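Local coordinates for glucan-binding protein C, GbpC (Streptococcus mutans, PDB 6CAM), which probably binds glucan at the streptococcal cell wall, to which the whole protein is attached, through the calcium-containing beta-rich domain that carries the glucose molecules here, at residues Ile180-Gln185 against Thr325-Ala330. Sequence-based numbering, arbitrary orientation.
Sequences IFIGAQ and TTIWFA. With BGC (beta-D-glucopyranose), chain D; BGC (beta-D-glucopyranose), chain C.
F181 lays one face of its ring over CB of W328, a CH-pi contact with that carbon 3.9 Å from the ring centroid. F181 and W328 form a non-hydrogen-bonded pair of the antiparallel strands 180-184 and 325-329, in a four-stranded sheet of the GbpC domain where 325-329 is one of the two outer strands. Both side chains set CG anti to the backbone N (chi1 -176° for W328), which stands the rings side by side: their planes lie 27° apart but slid, so they barely overlap. CB of T326 meets the phenyl edge in plane at CE1, and Y100 stacks on the same ring. The indole N-H is spent on the backbone carbonyl of K178.

Beyond W328 lies sugar: O2 of the chain D glucose sits 3.8 Å above the indole plane, over its centre; the broad flat indole is the kind of surface on which sugars commonly rest. Strand 325-329 turns its outer backbone edge to the chain C glucose, whose O1 hydrogen-bonds O of T326, while N of W328 gives O3 a long bond of 3.3 Å. I327 adds CG1 beside O2 of that sugar, near the bound calcium ion.

On the opposite face the branched aliphatics I182 and I327 bring their CG2 methyls to 3.5 Å, and strands 194-204 and 312-319 cover that side, with F314 stacked on F329. G183 has no side chain, and CG2 of T326 and the carbonyl O of T325 take up the space beside its CA, O of T325 lying 3.0 Å from CA of G183. Six backbone bonds join the strands, the straightest running from N of I182 to O of I327, 2.9 Å long and 171° at the hydrogen.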
loop_
_atom_site.group_PDB
_atom_site.type_symbol
_atom_site.label_atom_id
_atom_site.label_comp_id
_atom_site.label_asym_id
_atom_site.label_seq_id
_atom_site.Cartn_x
_atom_site.Cartn_y
_atom_site.Cartn_z
ATOM N N ILE A 180 5.394 6.859 3.734
ATOM C CA ILE A 180 6.000 7.689 2.698
ATOM C C ILE A 180 5.265 7.500 1.379
ATOM O O ILE A 180 4.893 6.420 1.036
ATOM C CB ILE A 180 7.489 7.319 2.605
ATOM C CG1 ILE A 180 8.304 8.221 1.699
ATOM C CG2 ILE A 180 7.701 5.878 2.201
ATOM C CD1 ILE A 180 9.769 7.809 1.733
ATOM N N PHE A 181 5.129 8.568 0.641
ATOM C CA PHE A 181 4.570 8.506 -0.693
ATOM C C PHE A 181 5.743 9.074 -1.524
ATOM O O PHE A 181 6.138 10.147 -1.331
ATOM C CB PHE A 181 3.315 9.315 -0.805
ATOM C CG PHE A 181 2.473 8.948 -1.969
ATOM C CD1 PHE A 181 3.031 8.759 -3.163
ATOM C CD2 PHE A 181 1.148 8.787 -1.845
ATOM C CE1 PHE A 181 2.265 8.418 -4.274
ATOM C CE2 PHE A 181 0.375 8.442 -2.928
ATOM C CZ PHE A 181 0.951 8.279 -4.142
ATOM N N ILE A 182 6.306 8.284 -2.394
ATOM C CA ILE A 182 7.501 8.671 -3.097
ATOM C C ILE A 182 7.315 8.444 -4.579
ATOM O O ILE A 182 6.628 7.524 -4.975
ATOM C CB ILE A 182 8.723 7.945 -2.521
ATOM C CG1 ILE A 182 10.006 8.333 -3.239
ATOM C CG2 ILE A 182 8.561 6.437 -2.519
ATOM C CD1 ILE A 182 11.238 8.030 -2.416
ATOM N N GLY A 183 7.932 9.292 -5.386
ATOM C CA GLY A 183 7.841 9.112 -6.797
ATOM C C GLY A 183 8.803 9.954 -7.540
ATOM O O GLY A 183 9.435 10.841 -6.978
ATOM N N ALA A 184 8.946 9.637 -8.813
ATOM C CA ALA A 184 9.876 10.346 -9.680
ATOM C C ALA A 184 9.449 10.107 -11.095
ATOM O O ALA A 184 8.752 9.152 -11.364
ATOM C CB ALA A 184 11.286 9.831 -9.485
ATOM N N GLN A 185 9.938 10.924 -12.019
ATOM C CA GLN A 185 9.713 10.632 -13.419
ATOM C C GLN A 185 10.446 9.329 -13.710
ATOM O O GLN A 185 11.453 8.999 -13.051
ATOM C CB GLN A 185 10.313 11.714 -14.311
ATOM C CG GLN A 185 10.185 11.482 -15.800
ATOM C CD GLN A 185 8.764 11.308 -16.258
ATOM O OE1 GLN A 185 8.121 10.285 -15.997
ATOM N NE2 GLN A 185 8.236 12.330 -16.938
ATOM N N THR A 325 6.908 7.112 -11.760
ATOM C CA THR A 325 6.867 5.951 -10.921
ATOM C C THR A 325 6.544 6.431 -9.534
ATOM O O THR A 325 7.232 7.274 -9.028
ATOM C CB THR A 325 8.249 5.276 -10.913
ATOM O OG1 THR A 325 8.569 4.827 -12.238
ATOM C CG2 THR A 325 8.271 4.089 -9.978
ATOM N N THR A 326 5.533 5.862 -8.907
ATOM C CA THR A 326 5.114 6.301 -7.586
ATOM C C THR A 326 4.776 5.087 -6.738
ATOM O O THR A 326 4.377 4.031 -7.239
ATOM C CB THR A 326 3.877 7.221 -7.665
ATOM O OG1 THR A 326 2.778 6.523 -8.272
ATOM C CG2 THR A 326 4.179 8.482 -8.475
ATOM N N ILE A 327 4.954 5.229 -5.440
ATOM C CA ILE A 327 4.471 4.227 -4.529
ATOM C C ILE A 327 4.136 4.936 -3.240
ATOM O O ILE A 327 4.873 5.813 -2.795
ATOM C CB ILE A 327 5.513 3.105 -4.285
ATOM C CG1 ILE A 327 4.961 2.030 -3.346
ATOM C CG2 ILE A 327 6.803 3.644 -3.692
ATOM C CD1 ILE A 327 5.734 0.723 -3.350
ATOM N N TRP A 328 2.997 4.583 -2.675
ATOM C CA TRP A 328 2.722 4.896 -1.298
ATOM C C TRP A 328 3.101 3.652 -0.546
ATOM O O TRP A 328 2.469 2.639 -0.678
ATOM C CB TRP A 328 1.265 5.207 -1.106
ATOM C CG TRP A 328 0.931 5.632 0.249
ATOM C CD1 TRP A 328 1.733 5.610 1.381
ATOM C CD2 TRP A 328 -0.298 6.160 0.644
ATOM N NE1 TRP A 328 1.038 6.092 2.456
ATOM C CE2 TRP A 328 -0.209 6.448 2.028
ATOM C CE3 TRP A 328 -1.489 6.453 -0.041
ATOM C CZ2 TRP A 328 -1.270 6.994 2.740
ATOM C CZ3 TRP A 328 -2.553 6.996 0.677
ATOM C CH2 TRP A 328 -2.428 7.262 2.050
ATOM N N PHE A 329 4.164 3.715 0.214
ATOM C CA PHE A 329 4.612 2.561 0.917
ATOM C C PHE A 329 4.366 2.898 2.352
ATOM O O PHE A 329 4.901 3.860 2.842
ATOM C CB PHE A 329 6.111 2.267 0.718
ATOM C CG PHE A 329 6.567 1.115 1.561
ATOM C CD1 PHE A 329 6.351 -0.170 1.124
ATOM C CD2 PHE A 329 7.088 1.317 2.817
ATOM C CE1 PHE A 329 6.699 -1.249 1.916
ATOM C CE2 PHE A 329 7.465 0.252 3.605
ATOM C CZ PHE A 329 7.255 -1.032 3.166
ATOM N N ALA A 330 3.646 2.035 3.047
ATOM C CA ALA A 330 3.237 2.247 4.412
ATOM C C ALA A 330 3.439 0.891 5.048
ATOM O O ALA A 330 3.209 -0.141 4.423
ATOM C CB ALA A 330 1.793 2.710 4.527
HETATM C C2 BGC D . -2.189 2.153 1.699
HETATM C C3 BGC D . -2.137 0.707 2.247
HETATM C C4 BGC D . -0.727 0.127 2.220
HETATM C C5 BGC D . 0.241 1.138 1.619
HETATM C C6 BGC D . 1.622 0.555 1.536
HETATM C C1 BGC D . -1.380 2.383 0.404
HETATM O O1 BGC D . -2.162 2.055 -0.760
HETATM O O2 BGC D . -1.797 3.101 2.725
HETATM O O3 BGC D . -3.000 -0.197 1.522
HETATM O O4 BGC D . -0.311 -0.238 3.549
HETATM O O5 BGC D . -0.190 1.593 0.337
HETATM O O6 BGC D . 1.796 -0.736 0.993
HETATM C C2 BGC C . 1.222 2.514 -5.379
HETATM C C3 BGC C . 0.289 1.981 -4.362
HETATM C C4 BGC C . -1.183 2.128 -4.624
HETATM C C5 BGC C . -1.529 1.887 -6.108
HETATM C C6 BGC C . -2.986 2.134 -6.544
HETATM C C1 BGC C . 0.736 2.291 -6.805
HETATM O O1 BGC C . 1.538 3.070 -7.723
HETATM O O2 BGC C . 2.173 1.527 -5.002
HETATM O O3 BGC C . 0.788 2.213 -3.012
HETATM O O4 BGC C . -1.347 0.930 -3.894
HETATM O O5 BGC C . -0.646 2.672 -6.915
HETATM O O6 BGC C . -3.573 0.950 -7.182
#